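Long-range contacts in endo-beta-N-acetylglucosaminidase F1 (Bacteroides thetaiotaomicron VPI-5482, PDB 6TCV), which cleaves the chitobiose core of high-mannose N-glycans between its two N-acetylglucosamines, leaving one sugar on the asparagine: residues Met375-Gly380 and Val414-Leu418; Gln169-Glu175 and Trp400-Pro406; Ala432-Phe436 and Lys446-Leu451; Phe187-Asn191 and Tyr426-Ala431. The protein carries 2 engineered substitutions. One frame throughout, in Å; residues are numbered along the deposited sequence.

Interaction 1 (Met375-Gly380 and Val414-Leu418). With NAG (2-acetamido-2-deoxy-beta-D-glucopyranose), chain B; MAN (alpha-D-mannopyranose), chain C.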
# COMPACT_ATOMS: atom_id res chain seq x y z
N MET A 375 -9.14 -4.62 -13.65
CA MET A 375 -10.48 -4.49 -14.20
C MET A 375 -10.89 -3.03 -14.20
O MET A 375 -10.90 -2.38 -13.15
CB MET A 375 -11.47 -5.29 -13.35
CG MET A 375 -11.24 -6.78 -13.36
SD MET A 375 -12.32 -7.76 -12.25
CE MET A 375 -11.45 -7.45 -10.70
N GLU A 376 -11.22 -2.51 -15.38
CA GLU A 376 -11.71 -1.12 -15.54
C GLU A 376 -13.22 -1.21 -15.36
O GLU A 376 -13.94 -1.70 -16.25
CB GLU A 376 -11.33 -0.57 -16.91
CG GLU A 376 -10.87 0.89 -16.91
CD GLU A 376 -11.92 1.89 -16.48
OE1 GLU A 376 -13.04 1.47 -16.07
OE2 GLU A 376 -11.66 3.10 -16.57
N PHE A 377 -13.71 -0.91 -14.16
CA PHE A 377 -15.12 -1.13 -13.85
C PHE A 377 -16.04 -0.08 -14.47
O PHE A 377 -17.24 -0.34 -14.58
CB PHE A 377 -15.33 -1.14 -12.35
CG PHE A 377 -14.88 -2.39 -11.63
CD1 PHE A 377 -15.17 -3.64 -12.12
CD2 PHE A 377 -14.20 -2.26 -10.41
CE1 PHE A 377 -14.77 -4.79 -11.44
CE2 PHE A 377 -13.82 -3.39 -9.71
CZ PHE A 377 -14.09 -4.64 -10.23
N ASN A 378 -15.53 1.08 -14.86
CA ASN A 378 -16.36 2.08 -15.52
C ASN A 378 -16.47 1.83 -17.03
O ASN A 378 -17.54 2.02 -17.60
CB ASN A 378 -15.76 3.47 -15.27
CG ASN A 378 -16.62 4.54 -15.81
OD1 ASN A 378 -17.80 4.68 -15.44
ND2 ASN A 378 -16.08 5.35 -16.72
N LEU A 379 -15.35 1.49 -17.68
CA LEU A 379 -15.34 1.26 -19.12
C LEU A 379 -15.49 -0.17 -19.55
O LEU A 379 -15.86 -0.40 -20.69
CB LEU A 379 -14.07 1.78 -19.76
CG LEU A 379 -13.69 3.24 -19.58
CD1 LEU A 379 -12.36 3.54 -20.13
CD2 LEU A 379 -14.74 4.08 -20.28
N GLY A 380 -15.20 -1.13 -18.72
CA GLY A 380 -15.58 -2.49 -18.98
C GLY A 380 -14.44 -3.41 -19.28
O GLY A 380 -14.66 -4.63 -19.32
N VAL A 414 -20.37 -4.41 -12.29
CA VAL A 414 -19.21 -4.69 -11.44
C VAL A 414 -19.35 -6.07 -10.79
O VAL A 414 -18.44 -6.90 -10.83
CB VAL A 414 -19.03 -3.59 -10.39
CG1 VAL A 414 -17.91 -3.93 -9.40
CG2 VAL A 414 -18.76 -2.24 -11.03
N PHE A 415 -20.51 -6.32 -10.15
CA PHE A 415 -20.67 -7.57 -9.43
C PHE A 415 -20.79 -8.76 -10.37
O PHE A 415 -20.38 -9.88 -10.02
CB PHE A 415 -21.85 -7.48 -8.47
CG PHE A 415 -21.49 -6.74 -7.19
CD1 PHE A 415 -21.54 -5.34 -7.10
CD2 PHE A 415 -21.01 -7.44 -6.06
CE1 PHE A 415 -21.19 -4.64 -5.99
CE2 PHE A 415 -20.66 -6.76 -4.91
CZ PHE A 415 -20.74 -5.38 -4.86
N SER A 416 -21.35 -8.57 -11.57
CA SER A 416 -21.35 -9.65 -12.55
C SER A 416 -19.92 -10.13 -12.78
O SER A 416 -19.67 -11.34 -12.88
CB SER A 416 -22.04 -9.25 -13.87
OG SER A 416 -21.25 -8.46 -14.76
N ARG A 417 -18.96 -9.21 -12.81
CA ARG A 417 -17.58 -9.52 -13.11
C ARG A 417 -16.85 -10.10 -11.91
O ARG A 417 -15.69 -10.53 -12.07
CB ARG A 417 -16.87 -8.27 -13.64
CG ARG A 417 -17.46 -7.77 -14.94
CD ARG A 417 -16.93 -6.39 -15.27
NE ARG A 417 -15.50 -6.46 -15.63
CZ ARG A 417 -14.78 -5.38 -15.93
NH1 ARG A 417 -15.35 -4.19 -15.87
NH2 ARG A 417 -13.52 -5.52 -16.29
N LEU A 418 -17.51 -10.25 -10.78
CA LEU A 418 -16.92 -10.83 -9.57
C LEU A 418 -17.56 -12.18 -9.27
O LEU A 418 -17.26 -12.76 -8.23
CB LEU A 418 -17.07 -9.90 -8.36
CG LEU A 418 -16.42 -8.53 -8.53
CD1 LEU A 418 -16.72 -7.62 -7.39
CD2 LEU A 418 -14.88 -8.69 -8.67
C1 NAG B . -5.66 5.33 -16.92
C2 NAG B . -5.57 6.05 -15.58
C3 NAG B . -6.68 7.08 -15.36
C4 NAG B . -7.73 6.99 -16.45
C5 NAG B . -8.09 5.53 -16.64
C6 NAG B . -9.25 5.29 -17.59
C7 NAG B . -4.62 5.11 -13.52
C8 NAG B . -4.71 3.98 -12.52
N2 NAG B . -5.52 5.09 -14.50
O3 NAG B . -6.11 8.40 -15.35
O4 NAG B . -8.89 7.71 -16.00
O5 NAG B . -6.97 4.80 -17.18
O6 NAG B . -9.43 3.93 -17.81
O7 NAG B . -3.76 6.00 -13.45
C1 MAN C . -16.71 10.85 -18.45
C2 MAN C . -18.19 10.59 -18.38
C3 MAN C . -18.43 9.15 -17.98
C4 MAN C . -17.74 8.24 -18.98
C5 MAN C . -16.27 8.61 -19.14
C6 MAN C . -15.66 7.91 -20.33
O2 MAN C . -18.74 10.79 -19.70
O3 MAN C . -19.82 8.89 -17.94
O4 MAN C . -17.83 6.89 -18.53
O5 MAN C . -16.11 10.01 -19.41
O6 MAN C . -14.27 8.19 -20.49
O HOH W 1 -17.78 -3.15 -14.75
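The Met375 side chain runs alongside Arg417, headed the other way, with its CB 3.6 Å from Arg417 NH2; the bend at chi3 (-80°) brings Met375 CE beside Leu418 CD2. Glu376 contributes its carbonyl: Arg417 NH1 donates to Glu376 O over 2.9 Å, nearly straight at 170°, with the oxygen in the guanidinium plane and the nitrogen well above the carbonyl plane. Gly380 N grips the same oxygen from the opposite face. In one of its two conformers, Glu376 OE2 takes a hydrogen bond of 2.7 Å from O6 of a substrate N-acetylglucosamine. The chain here leaves the C-terminal end of strand 371-376 in a (beta/alpha)8 barrel, the end where glycoside hydrolases of this fold bind their sugars. Phe377 presents one ring face to Val414, whose CG1 stands 3.8 Å from the ring centroid, 8° off the normal. A water links Phe377 O to Arg417 NH1. Asn378 turns to the glycan, ND2 donating to mannose O4. Gly380 O lies over one guanidinium face, too poorly angled to bond. With an alanine in place of Arg417, Glu376 O would probably keep one donor instead of two, and the carbonyls of Gly381 and Gly383, both bound by NH2, would lose theirs.

Interaction 2 (Gln169-Glu175 and Trp400-Pro406). With MAN (alpha-D-mannopyranose), chain D; NAG (2-acetamido-2-deoxy-beta-D-glucopyranose), chain B; MAN (alpha-D-mannopyranose), chain E; BMA (beta-D-mannopyranose), chain F.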
# COMPACT_ATOMS: atom_id res chain seq x y z
N GLN A 169 -5.29 -10.84 -2.65
CA GLN A 169 -5.86 -9.64 -2.01
C GLN A 169 -6.34 -8.68 -3.08
O GLN A 169 -5.84 -8.66 -4.21
CB GLN A 169 -4.85 -8.99 -1.10
CG GLN A 169 -4.48 -9.90 0.07
CD GLN A 169 -3.43 -9.30 0.93
OE1 GLN A 169 -2.21 -9.46 0.70
NE2 GLN A 169 -3.84 -8.55 1.92
N GLY A 170 -7.31 -7.84 -2.71
CA GLY A 170 -7.89 -6.88 -3.61
C GLY A 170 -7.33 -5.46 -3.47
O GLY A 170 -7.02 -5.01 -2.37
N TYR A 171 -7.24 -4.76 -4.59
CA TYR A 171 -6.69 -3.40 -4.70
C TYR A 171 -7.65 -2.59 -5.56
O TYR A 171 -7.79 -2.87 -6.75
CB TYR A 171 -5.31 -3.50 -5.33
CG TYR A 171 -4.48 -2.23 -5.31
CD1 TYR A 171 -4.73 -1.17 -6.16
CD2 TYR A 171 -3.41 -2.11 -4.46
CE1 TYR A 171 -3.96 -0.01 -6.14
CE2 TYR A 171 -2.61 -0.95 -4.45
CZ TYR A 171 -2.92 0.07 -5.28
OH TYR A 171 -2.15 1.23 -5.31
N LEU A 172 -8.30 -1.57 -4.98
CA LEU A 172 -9.40 -0.88 -5.64
C LEU A 172 -9.16 0.62 -5.70
O LEU A 172 -9.01 1.26 -4.66
CB LEU A 172 -10.71 -1.15 -4.87
CG LEU A 172 -11.97 -0.60 -5.52
CD1 LEU A 172 -12.20 -1.27 -6.86
CD2 LEU A 172 -13.16 -0.85 -4.58
N PHE A 173 -9.26 1.20 -6.88
CA PHE A 173 -9.22 2.65 -7.03
C PHE A 173 -10.62 3.22 -7.10
O PHE A 173 -11.44 2.76 -7.89
CB PHE A 173 -8.56 3.07 -8.34
CG PHE A 173 -7.10 2.78 -8.50
CD1 PHE A 173 -6.65 1.54 -8.94
CD2 PHE A 173 -6.14 3.81 -8.36
CE1 PHE A 173 -5.31 1.32 -9.22
CE2 PHE A 173 -4.79 3.55 -8.59
CZ PHE A 173 -4.39 2.29 -9.01
N PHE A 174 -10.90 4.26 -6.30
CA PHE A 174 -12.10 5.07 -6.45
C PHE A 174 -11.79 6.38 -7.15
O PHE A 174 -10.85 7.09 -6.75
CB PHE A 174 -12.69 5.43 -5.09
CG PHE A 174 -13.38 4.31 -4.44
CD1 PHE A 174 -14.65 3.99 -4.77
CD2 PHE A 174 -12.70 3.49 -3.54
CE1 PHE A 174 -15.29 2.87 -4.17
CE2 PHE A 174 -13.35 2.37 -2.96
CZ PHE A 174 -14.61 2.09 -3.28
N GLU A 175 -12.58 6.71 -8.17
CA GLU A 175 -12.55 8.05 -8.75
C GLU A 175 -13.34 8.95 -7.80
O GLU A 175 -14.55 9.08 -7.88
CB GLU A 175 -13.16 8.04 -10.15
CG GLU A 175 -12.29 7.42 -11.22
CD GLU A 175 -11.40 8.39 -11.99
OE1 GLU A 175 -10.96 9.41 -11.41
OE2 GLU A 175 -11.16 8.14 -13.18
N TRP A 400 -2.37 -10.19 -6.13
CA TRP A 400 -3.38 -9.11 -6.14
C TRP A 400 -4.28 -9.20 -7.35
O TRP A 400 -3.85 -9.61 -8.44
CB TRP A 400 -2.66 -7.71 -6.11
CG TRP A 400 -1.87 -7.54 -4.86
CD1 TRP A 400 -0.60 -7.95 -4.60
CD2 TRP A 400 -2.34 -6.97 -3.61
NE1 TRP A 400 -0.26 -7.72 -3.28
CE2 TRP A 400 -1.33 -7.11 -2.67
CE3 TRP A 400 -3.54 -6.36 -3.23
CZ2 TRP A 400 -1.46 -6.68 -1.36
CZ3 TRP A 400 -3.66 -5.92 -1.93
CH2 TRP A 400 -2.65 -6.08 -1.04
N PHE A 401 -5.50 -8.72 -7.17
CA PHE A 401 -6.37 -8.35 -8.27
C PHE A 401 -6.75 -6.88 -8.10
O PHE A 401 -7.01 -6.44 -6.97
CB PHE A 401 -7.64 -9.26 -8.36
CG PHE A 401 -8.40 -9.39 -7.08
CD1 PHE A 401 -8.07 -10.36 -6.15
CD2 PHE A 401 -9.48 -8.56 -6.80
CE1 PHE A 401 -8.76 -10.46 -4.96
CE2 PHE A 401 -10.19 -8.69 -5.62
CZ PHE A 401 -9.83 -9.62 -4.70
N MET A 402 -6.76 -6.14 -9.20
CA MET A 402 -6.99 -4.69 -9.17
C MET A 402 -8.30 -4.38 -9.87
O MET A 402 -8.64 -5.01 -10.88
CB MET A 402 -5.81 -3.95 -9.74
CG MET A 402 -5.93 -2.42 -9.75
SD MET A 402 -6.79 -1.71 -11.19
CE MET A 402 -5.33 -1.19 -12.14
N GLY A 403 -9.00 -3.39 -9.32
CA GLY A 403 -10.19 -2.82 -9.93
C GLY A 403 -10.13 -1.31 -9.87
O GLY A 403 -9.45 -0.73 -9.02
N PHE A 404 -10.77 -0.68 -10.84
CA PHE A 404 -10.75 0.78 -11.04
C PHE A 404 -12.10 1.36 -11.34
O PHE A 404 -12.76 0.91 -12.29
CB PHE A 404 -9.73 1.10 -12.14
CG PHE A 404 -9.54 2.56 -12.42
CD1 PHE A 404 -10.36 3.21 -13.36
CD2 PHE A 404 -8.59 3.32 -11.76
CE1 PHE A 404 -10.22 4.54 -13.60
CE2 PHE A 404 -8.47 4.66 -12.00
CZ PHE A 404 -9.28 5.32 -12.92
N ALA A 405 -12.53 2.36 -10.57
CA ALA A 405 -13.66 3.24 -10.83
C ALA A 405 -14.99 2.48 -10.75
O ALA A 405 -15.84 2.69 -11.62
CB ALA A 405 -13.49 3.98 -12.15
N PRO A 406 -15.26 1.72 -9.71
CA PRO A 406 -16.63 1.20 -9.55
C PRO A 406 -17.55 2.35 -9.16
O PRO A 406 -17.15 3.30 -8.49
CB PRO A 406 -16.48 0.25 -8.37
CG PRO A 406 -15.46 0.90 -7.54
CD PRO A 406 -14.43 1.47 -8.52
C1 MAN D . -13.80 10.10 -17.13
C2 MAN D . -14.90 11.12 -16.88
C3 MAN D . -14.91 11.48 -15.39
C4 MAN D . -15.08 10.19 -14.59
C5 MAN D . -14.01 9.15 -14.92
C6 MAN D . -14.24 7.78 -14.28
O2 MAN D . -16.19 10.58 -17.17
O3 MAN D . -15.93 12.43 -15.08
O4 MAN D . -14.96 10.41 -13.19
O5 MAN D . -13.99 8.93 -16.35
O6 MAN D . -13.15 6.90 -14.54
C1 NAG B . -5.66 5.33 -16.92
C2 NAG B . -5.57 6.05 -15.58
C3 NAG B . -6.68 7.08 -15.36
C4 NAG B . -7.73 6.99 -16.45
C5 NAG B . -8.09 5.53 -16.64
C6 NAG B . -9.25 5.29 -17.59
C7 NAG B . -4.62 5.11 -13.52
C8 NAG B . -4.71 3.98 -12.52
N2 NAG B . -5.52 5.09 -14.50
O3 NAG B . -6.11 8.40 -15.35
O4 NAG B . -8.89 7.71 -16.00
O5 NAG B . -6.97 4.80 -17.18
O6 NAG B . -9.43 3.93 -17.81
O7 NAG B . -3.76 6.00 -13.45
C1 MAN E . -9.03 15.13 -13.17
C2 MAN E . -8.76 16.16 -12.08
C3 MAN E . -7.60 15.68 -11.23
C4 MAN E . -7.85 14.28 -10.69
C5 MAN E . -8.22 13.31 -11.81
C6 MAN E . -8.72 11.98 -11.29
O2 MAN E . -9.98 16.35 -11.33
O3 MAN E . -7.43 16.56 -10.12
O4 MAN E . -6.65 13.77 -10.11
O5 MAN E . -9.30 13.87 -12.59
O6 MAN E . -9.12 11.14 -12.40
C1 BMA F . -9.47 8.58 -16.94
C2 BMA F . -10.80 9.06 -16.41
C3 BMA F . -11.43 10.04 -17.39
C4 BMA F . -10.45 11.13 -17.78
C5 BMA F . -9.10 10.55 -18.20
C6 BMA F . -8.03 11.59 -18.41
O2 BMA F . -10.55 9.76 -15.18
O3 BMA F . -12.57 10.71 -16.85
O4 BMA F . -10.92 11.90 -18.90
O5 BMA F . -8.60 9.68 -17.16
O6 BMA F . -7.95 12.37 -17.19
O HOH W 2 -15.09 5.26 -8.72
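Gln169 O receives the first rung of the ladder, from Phe401 N at 3.0 Å. Tyr171 N then donates to Phe401 O, Gly403 N to Tyr171 O, Phe173 N to Gly403 O, and Ala405 N to Phe173 O at 2.9 Å. The two strands run parallel, 15° apart. Beyond the last rung a water bridges Glu175 N and Pro406 O.

CH-pi contacts join the start of the ladder. Gln169 CB sits over one face of the Trp400 indole, 3.6 Å from the centroid of its six-membered ring, while its NE2 bonds Asp197. Phe401 takes the first torsion between backbone N and carbonyl carbon (chi1 51°), which lays its ring face over Gly170 CA at 3.7 Å from the centroid; Gly170, lacking a side chain, lets the ring lie this close.

On the face shared by Tyr171, Phe173, Met402 and Phe404, the packing is aromatic, with one thioether. Met402 SD stands at the edge of the Phe173 ring, a Met-aromatic contact, and the Phe173 and Phe404 rings meet obliquely with planes 57° apart. Phe173 also offers a ring face to the N-acetylglucosamine methyl C8. Leu172 CD1 instead meets Pro406 CD, at 3.9 Å.

Polar contacts to sugar finish the strand. Glu175 OE1 accepts from O6 of one mannose, whereas Glu175 OE2 accepts from O2 of the beta-mannose at 2.6 Å and from O6 of another mannose. Strands 169-175 and 400-404 are the first and eighth in chain order, and their parallel pairing is the seam that closes a (beta/alpha)8 barrel, as in family 18 glycoside hydrolases, with substrate at its C-terminal end.

Interaction 3 (Ala432-Phe436 and Lys446-Leu451)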
# COMPACT_ATOMS: atom_id res chain seq x y z
N ALA A 432 -24.15 -10.34 -3.26
CA ALA A 432 -24.82 -9.21 -3.90
C ALA A 432 -24.86 -8.01 -2.96
O ALA A 432 -25.07 -8.19 -1.76
CB ALA A 432 -26.24 -9.60 -4.30
N PRO A 433 -24.68 -6.80 -3.47
CA PRO A 433 -24.69 -5.61 -2.61
C PRO A 433 -26.08 -5.26 -2.13
O PRO A 433 -27.09 -5.42 -2.82
CB PRO A 433 -24.17 -4.48 -3.50
CG PRO A 433 -24.56 -4.90 -4.86
CD PRO A 433 -24.42 -6.42 -4.89
N THR A 434 -26.13 -4.78 -0.91
CA THR A 434 -27.36 -4.29 -0.31
C THR A 434 -27.31 -2.84 0.09
O THR A 434 -28.37 -2.27 0.37
CB THR A 434 -27.72 -5.12 0.93
OG1 THR A 434 -26.65 -4.95 1.84
CG2 THR A 434 -27.95 -6.58 0.62
N ILE A 435 -26.15 -2.20 0.15
CA ILE A 435 -26.11 -0.77 0.40
C ILE A 435 -25.12 -0.09 -0.53
O ILE A 435 -24.30 -0.73 -1.19
CB ILE A 435 -25.83 -0.38 1.87
CG1 ILE A 435 -24.61 -1.12 2.44
CG2 ILE A 435 -27.08 -0.63 2.75
CD1 ILE A 435 -23.26 -0.81 1.87
N PHE A 436 -25.20 1.23 -0.56
CA PHE A 436 -24.27 2.08 -1.27
C PHE A 436 -24.25 3.44 -0.57
O PHE A 436 -25.10 3.73 0.28
CB PHE A 436 -24.64 2.22 -2.77
CG PHE A 436 -25.77 3.18 -3.04
CD1 PHE A 436 -27.10 2.78 -2.87
CD2 PHE A 436 -25.51 4.50 -3.43
CE1 PHE A 436 -28.13 3.67 -3.08
CE2 PHE A 436 -26.56 5.36 -3.63
CZ PHE A 436 -27.84 4.94 -3.42
N LYS A 446 -30.02 2.26 0.71
CA LYS A 446 -30.42 0.92 0.28
C LYS A 446 -30.16 0.77 -1.22
O LYS A 446 -30.59 1.59 -2.03
CB LYS A 446 -31.91 0.74 0.52
CG LYS A 446 -32.36 -0.69 0.33
CD LYS A 446 -33.87 -0.85 0.69
CE LYS A 446 -34.42 -2.20 0.29
NZ LYS A 446 -35.40 -2.64 1.37
N TYR A 447 -29.42 -0.30 -1.57
CA TYR A 447 -29.17 -0.68 -2.96
C TYR A 447 -30.14 -1.76 -3.37
O TYR A 447 -30.21 -2.78 -2.67
CB TYR A 447 -27.72 -1.15 -3.14
CG TYR A 447 -27.46 -1.48 -4.59
CD1 TYR A 447 -27.02 -0.52 -5.46
CD2 TYR A 447 -27.73 -2.76 -5.08
CE1 TYR A 447 -26.90 -0.79 -6.83
CE2 TYR A 447 -27.59 -3.02 -6.44
CZ TYR A 447 -27.16 -2.04 -7.28
OH TYR A 447 -27.05 -2.33 -8.64
N PRO A 448 -30.86 -1.64 -4.50
CA PRO A 448 -30.77 -0.54 -5.47
C PRO A 448 -31.82 0.55 -5.31
O PRO A 448 -31.81 1.53 -6.08
CB PRO A 448 -31.06 -1.25 -6.80
CG PRO A 448 -32.10 -2.31 -6.44
CD PRO A 448 -31.68 -2.76 -5.00
N ASP A 449 -32.69 0.39 -4.33
CA ASP A 449 -33.91 1.20 -4.26
C ASP A 449 -33.63 2.70 -4.23
O ASP A 449 -34.40 3.49 -4.81
CB ASP A 449 -34.69 0.82 -3.00
CG ASP A 449 -35.09 -0.63 -2.95
OD1 ASP A 449 -34.22 -1.49 -3.09
OD2 ASP A 449 -36.26 -0.94 -2.65
N ASP A 450 -32.58 3.13 -3.52
CA ASP A 450 -32.27 4.55 -3.27
C ASP A 450 -31.36 5.20 -4.32
O ASP A 450 -30.98 6.37 -4.14
CB ASP A 450 -31.66 4.73 -1.88
CG ASP A 450 -32.62 4.46 -0.75
OD1 ASP A 450 -33.84 4.47 -0.96
OD2 ASP A 450 -32.15 4.28 0.40
N LEU A 451 -31.00 4.50 -5.38
CA LEU A 451 -30.15 5.06 -6.41
C LEU A 451 -30.66 6.32 -7.12
O LEU A 451 -29.82 7.17 -7.43
CB LEU A 451 -29.87 3.98 -7.47
CG LEU A 451 -28.88 2.88 -7.15
CD1 LEU A 451 -28.99 1.79 -8.19
CD2 LEU A 451 -27.48 3.45 -7.14
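Thr434 O accepts from Tyr447 N at 3.0 Å, a straight bond (168°) whose donor stands well above the carbonyl plane. It is the one hydrogen bond between Ala432-Phe436 and Lys446-Leu451. Next to it Ile435 and Lys446 form an antiparallel non-hydrogen-bonded pair with diverging side chains, within the small hairpin of strands 435-436 and 445-446.

The apolar contacts centre on Phe436. Its CG lies between the backbone N and the carbonyl carbon (chi1 79°), which swings the ring across the C-terminal turn. Leu451 CD2 sits over the middle of one face, 4.0 Å from the ring centroid, and Tyr447 CB meets the ring edge. Pro433 runs alongside Tyr447, with Pro433 CG 3.8 Å from Tyr447 CD2. Pro448, joined by a cis peptide, places its CB over the middle of one face of the Tyr447 ring.

Two backbone carbonyls also come to the Phe436 edge in its plane: Lys446 O is 3.4 Å from CE1 and Asp450 O is 3.5 Å from CZ. The segment that carries them folds back on itself. Lys446 N donates to Asp450 OD2 while Asp450 N donates to Lys446 O, and a type I turn runs from Pro448 to Leu451. Pro408, in a loop, touches both Phe436 and Leu451.

With a single backbone bond across it, the contact probably depends largely on the fit of Phe436 against the folded tail; carbonyl oxygens at the ring's electropositive rim and a methyl over its face are both probably favourable.

Interaction 4 (Phe187-Asn191 and Tyr426-Ala431)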
# COMPACT_ATOMS: atom_id res chain seq x y z
N PHE A 187 -18.93 -4.32 -0.79
CA PHE A 187 -18.29 -5.51 -1.33
C PHE A 187 -17.85 -6.48 -0.23
O PHE A 187 -16.78 -6.31 0.37
CB PHE A 187 -17.07 -5.13 -2.15
CG PHE A 187 -17.36 -4.29 -3.39
CD1 PHE A 187 -17.47 -2.91 -3.27
CD2 PHE A 187 -17.48 -4.87 -4.63
CE1 PHE A 187 -17.72 -2.14 -4.39
CE2 PHE A 187 -17.71 -4.13 -5.77
CZ PHE A 187 -17.84 -2.73 -5.64
N GLN A 188 -18.65 -7.49 0.02
CA GLN A 188 -18.34 -8.50 1.01
C GLN A 188 -18.51 -9.86 0.38
O GLN A 188 -19.31 -10.04 -0.54
CB GLN A 188 -19.24 -8.46 2.27
CG GLN A 188 -19.20 -7.21 3.08
CD GLN A 188 -20.26 -7.21 4.19
OE1 GLN A 188 -21.41 -6.98 3.92
NE2 GLN A 188 -19.86 -7.53 5.44
N LEU A 189 -17.76 -10.84 0.92
CA LEU A 189 -18.07 -12.22 0.58
C LEU A 189 -19.33 -12.65 1.32
O LEU A 189 -19.78 -12.01 2.27
CB LEU A 189 -16.90 -13.12 1.03
CG LEU A 189 -15.51 -12.69 0.60
CD1 LEU A 189 -14.50 -13.71 1.08
CD2 LEU A 189 -15.45 -12.50 -0.88
N GLU A 190 -19.89 -13.80 0.92
CA GLU A 190 -21.05 -14.31 1.65
C GLU A 190 -20.74 -14.62 3.10
O GLU A 190 -21.62 -14.45 3.96
CB GLU A 190 -21.57 -15.58 0.97
CG GLU A 190 -22.18 -15.39 -0.39
CD GLU A 190 -22.43 -16.73 -1.06
OE1 GLU A 190 -22.24 -17.77 -0.41
OE2 GLU A 190 -22.78 -16.73 -2.23
N ASN A 191 -19.47 -14.83 3.44
CA ASN A 191 -19.08 -15.12 4.81
C ASN A 191 -18.77 -13.86 5.59
O ASN A 191 -18.35 -13.96 6.75
CB ASN A 191 -17.87 -16.06 4.92
CG ASN A 191 -16.59 -15.48 4.43
OD1 ASN A 191 -16.46 -14.30 4.23
ND2 ASN A 191 -15.55 -16.33 4.32
N TYR A 426 -11.20 -17.87 -1.81
CA TYR A 426 -11.52 -17.74 -0.39
C TYR A 426 -12.49 -18.78 0.13
O TYR A 426 -12.72 -18.81 1.34
CB TYR A 426 -12.17 -16.37 -0.13
CG TYR A 426 -11.39 -15.20 -0.70
CD1 TYR A 426 -10.05 -14.97 -0.30
CD2 TYR A 426 -11.94 -14.29 -1.59
CE1 TYR A 426 -9.33 -13.91 -0.79
CE2 TYR A 426 -11.25 -13.21 -2.05
CZ TYR A 426 -9.94 -13.03 -1.67
OH TYR A 426 -9.23 -11.92 -2.17
N GLY A 427 -13.06 -19.62 -0.73
CA GLY A 427 -14.12 -20.51 -0.30
C GLY A 427 -15.43 -19.77 -0.05
O GLY A 427 -16.30 -20.34 0.63
N SER A 428 -15.60 -18.55 -0.57
CA SER A 428 -16.85 -17.81 -0.36
C SER A 428 -17.00 -16.82 -1.50
O SER A 428 -16.13 -15.99 -1.71
CB SER A 428 -16.76 -17.12 1.01
OG SER A 428 -17.97 -16.45 1.39
N ASN A 429 -18.09 -16.92 -2.26
CA ASN A 429 -18.31 -16.00 -3.35
C ASN A 429 -18.65 -14.60 -2.84
O ASN A 429 -19.15 -14.42 -1.72
CB ASN A 429 -19.47 -16.51 -4.22
CG ASN A 429 -19.01 -17.52 -5.26
OD1 ASN A 429 -18.00 -17.29 -5.95
ND2 ASN A 429 -19.76 -18.59 -5.41
N VAL A 430 -18.43 -13.60 -3.70
CA VAL A 430 -18.87 -12.24 -3.41
C VAL A 430 -20.38 -12.21 -3.31
O VAL A 430 -21.10 -12.83 -4.12
CB VAL A 430 -18.37 -11.31 -4.50
CG1 VAL A 430 -18.87 -9.91 -4.27
CG2 VAL A 430 -16.83 -11.34 -4.55
N ALA A 431 -20.89 -11.54 -2.28
CA ALA A 431 -22.33 -11.40 -2.08
C ALA A 431 -22.88 -10.22 -2.90
O ALA A 431 -22.20 -9.23 -3.12
CB ALA A 431 -22.61 -11.09 -0.60
O HOH W 3 -21.24 -7.52 -1.26
O HOH W 4 -20.00 -18.94 -1.35
O HOH W 5 -22.28 -18.80 -3.83
O HOH W 6 -23.26 -14.56 -3.88
O HOH W 7 -19.65 -18.51 1.60
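Leu189 sets CD1 against the Tyr426 side chain, 3.7 Å from Tyr426 CB, the two side chains crossing at about a right angle; its CD2 reaches Val430 CG2. Two backbone bonds flank the leucine: Ala431 N donates to Gln188 O at 2.8 Å, and Glu190 N to Asn429 O at 2.8 Å. Ser428, whose first torsion (chi1 -175°) turns OG toward the Asn191 amide, receives a weak bond from Asn191 N. An alanine at Leu189 would probably deprive Tyr426 and Val430 of this apolar contact and open a gap between the two loops.

Around this first shell, Glu190 and Asn429 extend side by side and are joined through water. One water links Glu190 OE1 to Asn429 N, a second joins Glu190 OE2 to Asn429 ND2, and a third ties OE2 to Val430 O. Further out, Asn429 OD1 is bound to Glu423 N, Asn191 OD1 to Lys193 N, and Tyr426 OH to Met168 O. The contact joins the loop between barrel strands 169-175 and 198-209 to the chain leaving helix 421-426, while Phe187 and Val430 pack on Phe415 of helix 411-416.

In the fold
From the N-terminal sheets the chain enters the barrel at strand 169-175, opening interaction 2, and the loop that follows holds 187-191, which opens interaction 4. Most of the barrel follows before 375-380 opens interaction 1. The closures come quickly: 400-406 completes interaction 2, 414-418 interaction 1, and 426-431 interaction 4. Interaction 2 therefore crosses both 1 and 4, whereas interaction 1 lies wholly within the span of 4. Interaction 3 follows in series, a short C-terminal hairpin loop starting where 4 ends. A probable hydrogen bond from Phe377 N, just past strand 371-376, to Phe404 O joins interactions 1 and 2, and Phe415 of helix 411-416 packs on Pro433 of interaction 3.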